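Local coordinates for De novo designed protein Foldit4 (Synthetic construct, PDB 6WI5) that has no known natural function, being a de novo designed Foldit protein in which two helices pack on a four-stranded antiparallel sheet, at residues 62-65 and 66-70. Residues are numbered along the deposited sequence; the frame is centred on the assembly and turned at random.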
ATOM      1  N   ILE A  62     -11.619   2.174   3.459  1.00 30.78           N
ATOM      2  CA  ILE A  62     -10.609   1.269   2.915  1.00 27.63           C
ATOM      3  C   ILE A  62     -10.526   1.412   1.399  1.00 28.52           C
ATOM      4  O   ILE A  62      -9.435   1.546   0.831  1.00 30.12           O
ATOM      5  CB  ILE A  62     -10.915  -0.179   3.336  1.00 38.18           C
ATOM      6  CG1 ILE A  62     -10.240  -0.502   4.672  1.00 43.48           C
ATOM      7  CG2 ILE A  62     -10.490  -1.161   2.261  1.00 47.94           C
ATOM      8  CD1 ILE A  62      -8.734  -0.494   4.606  1.00 38.99           C
ATOM      9  N   GLU A  63     -11.677   1.396   0.721  1.00 26.69           N
ATOM     10  CA  GLU A  63     -11.665   1.461  -0.737  1.00 29.60           C
ATOM     11  C   GLU A  63     -11.165   2.814  -1.229  1.00 27.46           C
ATOM     12  O   GLU A  63     -10.456   2.889  -2.239  1.00 31.41           O
ATOM     13  CB  GLU A  63     -13.061   1.171  -1.292  1.00 41.46           C
ATOM     14  CG  GLU A  63     -13.600  -0.201  -0.925  1.00 56.19           C
ATOM     15  CD  GLU A  63     -14.917  -0.509  -1.610  1.00 80.62           C
ATOM     16  OE1 GLU A  63     -14.911  -0.738  -2.838  1.00 97.29           O
ATOM     17  OE2 GLU A  63     -15.959  -0.513  -0.922  1.00 79.43           O
ATOM     18  N   ARG A  64     -11.522   3.894  -0.529  1.00 30.85           N
ATOM     19  CA  ARG A  64     -11.032   5.214  -0.912  1.00 35.67           C
ATOM     20  C   ARG A  64      -9.524   5.315  -0.725  1.00 35.82           C
ATOM     21  O   ARG A  64      -8.819   5.867  -1.580  1.00 34.08           O
ATOM     22  CB  ARG A  64     -11.749   6.295  -0.101  1.00 38.74           C
ATOM     23  CG  ARG A  64     -11.221   7.700  -0.341  1.00 42.36           C
ATOM     24  CD  ARG A  64     -12.023   8.750   0.417  1.00 43.31           C
ATOM     25  NE  ARG A  64     -11.954   8.577   1.866  1.00 44.32           N
ATOM     26  CZ  ARG A  64     -12.935   8.072   2.608  1.00 45.56           C
ATOM     27  NH1 ARG A  64     -14.070   7.689   2.041  1.00 45.37           N
ATOM     28  NH2 ARG A  64     -12.781   7.954   3.920  1.00 48.19           N
ATOM     29  N   LEU A  65      -9.009   4.780   0.384  1.00 25.80           N
ATOM     30  CA  LEU A  65      -7.577   4.857   0.651  1.00 29.29           C
ATOM     31  C   LEU A  65      -6.781   4.000  -0.325  1.00 29.33           C
ATOM     32  O   LEU A  65      -5.689   4.391  -0.755  1.00 31.06           O
ATOM     33  CB  LEU A  65      -7.296   4.436   2.094  1.00 26.17           C
ATOM     34  CG  LEU A  65      -5.834   4.429   2.540  1.00 37.21           C
ATOM     35  CD1 LEU A  65      -5.202   5.791   2.313  1.00 30.70           C
ATOM     36  CD2 LEU A  65      -5.729   4.024   4.001  1.00 27.07           C
ATOM     37  N   VAL A  66      -7.311   2.831  -0.693  1.00 28.56           N
ATOM     38  CA  VAL A  66      -6.602   1.946  -1.613  1.00 26.23           C
ATOM     39  C   VAL A  66      -6.467   2.596  -2.986  1.00 29.17           C
ATOM     40  O   VAL A  66      -5.389   2.588  -3.594  1.00 25.52           O
ATOM     41  CB  VAL A  66      -7.313   0.582  -1.699  1.00 33.79           C
ATOM     42  CG1 VAL A  66      -6.815  -0.204  -2.899  1.00 32.55           C
ATOM     43  CG2 VAL A  66      -7.091  -0.207  -0.419  1.00 36.20           C
ATOM     44  N   GLU A  67      -7.558   3.177  -3.491  1.00 30.46           N
ATOM     45  CA  GLU A  67      -7.511   3.812  -4.806  1.00 36.48           C
ATOM     46  C   GLU A  67      -6.554   4.995  -4.817  1.00 24.99           C
ATOM     47  O   GLU A  67      -5.869   5.240  -5.816  1.00 30.17           O
ATOM     48  CB  GLU A  67      -8.912   4.254  -5.230  1.00 37.50           C
ATOM     49  CG  GLU A  67      -9.877   3.105  -5.431  1.00 44.06           C
ATOM     50  CD  GLU A  67      -9.354   2.075  -6.412  1.00 57.96           C
ATOM     51  OE1 GLU A  67      -8.752   2.472  -7.432  1.00 63.76           O
ATOM     52  OE2 GLU A  67      -9.538   0.866  -6.157  1.00 62.61           O
ATOM     53  N   ARG A  68      -6.495   5.744  -3.716  1.00 25.36           N
ATOM     54  CA  ARG A  68      -5.577   6.876  -3.650  1.00 33.81           C
ATOM     55  C   ARG A  68      -4.131   6.401  -3.589  1.00 34.56           C
ATOM     56  O   ARG A  68      -3.244   7.013  -4.197  1.00 31.15           O
ATOM     57  CB  ARG A  68      -5.919   7.754  -2.446  1.00 34.76           C
ATOM     58  CG  ARG A  68      -5.590   9.222  -2.647  1.00 55.86           C
ATOM     59  CD  ARG A  68      -6.228  10.097  -1.578  1.00 53.24           C
ATOM     60  NE  ARG A  68      -5.607   9.921  -0.267  1.00 74.25           N
ATOM     61  CZ  ARG A  68      -6.178   9.292   0.756  1.00 59.52           C
ATOM     62  NH1 ARG A  68      -7.393   8.776   0.629  1.00 57.88           N
ATOM     63  NH2 ARG A  68      -5.533   9.182   1.909  1.00 48.33           N
ATOM     64  N   ILE A  69      -3.877   5.305  -2.870  1.00 26.58           N
ATOM     65  CA  ILE A  69      -2.536   4.728  -2.825  1.00 22.80           C
ATOM     66  C   ILE A  69      -2.119   4.243  -4.207  1.00 24.79           C
ATOM     67  O   ILE A  69      -0.985   4.474  -4.647  1.00 28.83           O
ATOM     68  CB  ILE A  69      -2.481   3.596  -1.782  1.00 28.04           C
ATOM     69  CG1 ILE A  69      -2.541   4.171  -0.365  1.00 26.98           C
ATOM     70  CG2 ILE A  69      -1.232   2.745  -1.972  1.00 27.70           C
ATOM     71  CD1 ILE A  69      -2.634   3.117   0.716  1.00 28.13           C
ATOM     72  N   LEU A  70      -3.030   3.576  -4.921  1.00 25.40           N
ATOM     73  CA  LEU A  70      -2.695   3.065  -6.246  1.00 25.53           C
ATOM     74  C   LEU A  70      -2.375   4.199  -7.212  1.00 31.68           C
ATOM     75  O   LEU A  70      -1.494   4.061  -8.069  1.00 28.25           O
ATOM     76  CB  LEU A  70      -3.837   2.204  -6.786  1.00 27.62           C
ATOM     77  CG  LEU A  70      -4.138   0.933  -5.989  1.00 29.83           C
ATOM     78  CD1 LEU A  70      -5.199   0.094  -6.683  1.00 43.47           C
ATOM     79  CD2 LEU A  70      -2.870   0.126  -5.765  1.00 39.94           C
TER
HETATM   80  O   HOH W   1     -10.483   0.248  -3.990  1.00 49.88           O
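In L65, CG lies anti to the backbone N (chi1 179°), and the R68 chain, extended at first, bends at chi3 (71°). Together these torsions bring L65 CD1 to R68 NH2, 3.4 Å away, with the R68 guanidinium folded back over the preceding turn. The methyl meets this group obliquely. R64 runs alongside R68 in the same direction, and their guanidinium planes differ by only 11°. R64 NE and R68 NH1 are 4.7 Å apart, but the like charges are probably offset by helix 17-31, where E31 forms salt bridges with both arginines and E27 with R68 NE. L65 CG packs on I69 CD1, 3.9 Å away. Both leucine and isoleucine belong to the buried face of helix 59-76. This face lies over the antiparallel sheet and against helix 17-31, in a two-layer alpha+beta fold with ferredoxin-like beta-alpha-beta-beta-alpha-beta topology, its two helices on one face of the sheet. L65 reaches V28 and I54, while I69 reaches I24. With an alanine in place of L65, I69 CD1 would probably face a gap and R68 NH2 would lose the methyl beside it. I62 and V66 lie farther apart, 4.4 Å between their CG2 atoms. Backbone bonds of the i to i+4 kind join the turns, such as I69 N to L65 O at 2.9 Å. On the outer face, a water bonded to E63 O (3.2 Å) may also bridge to E67 OE2, but that 2.4 Å distance from the water to OE2 is too short to be trusted.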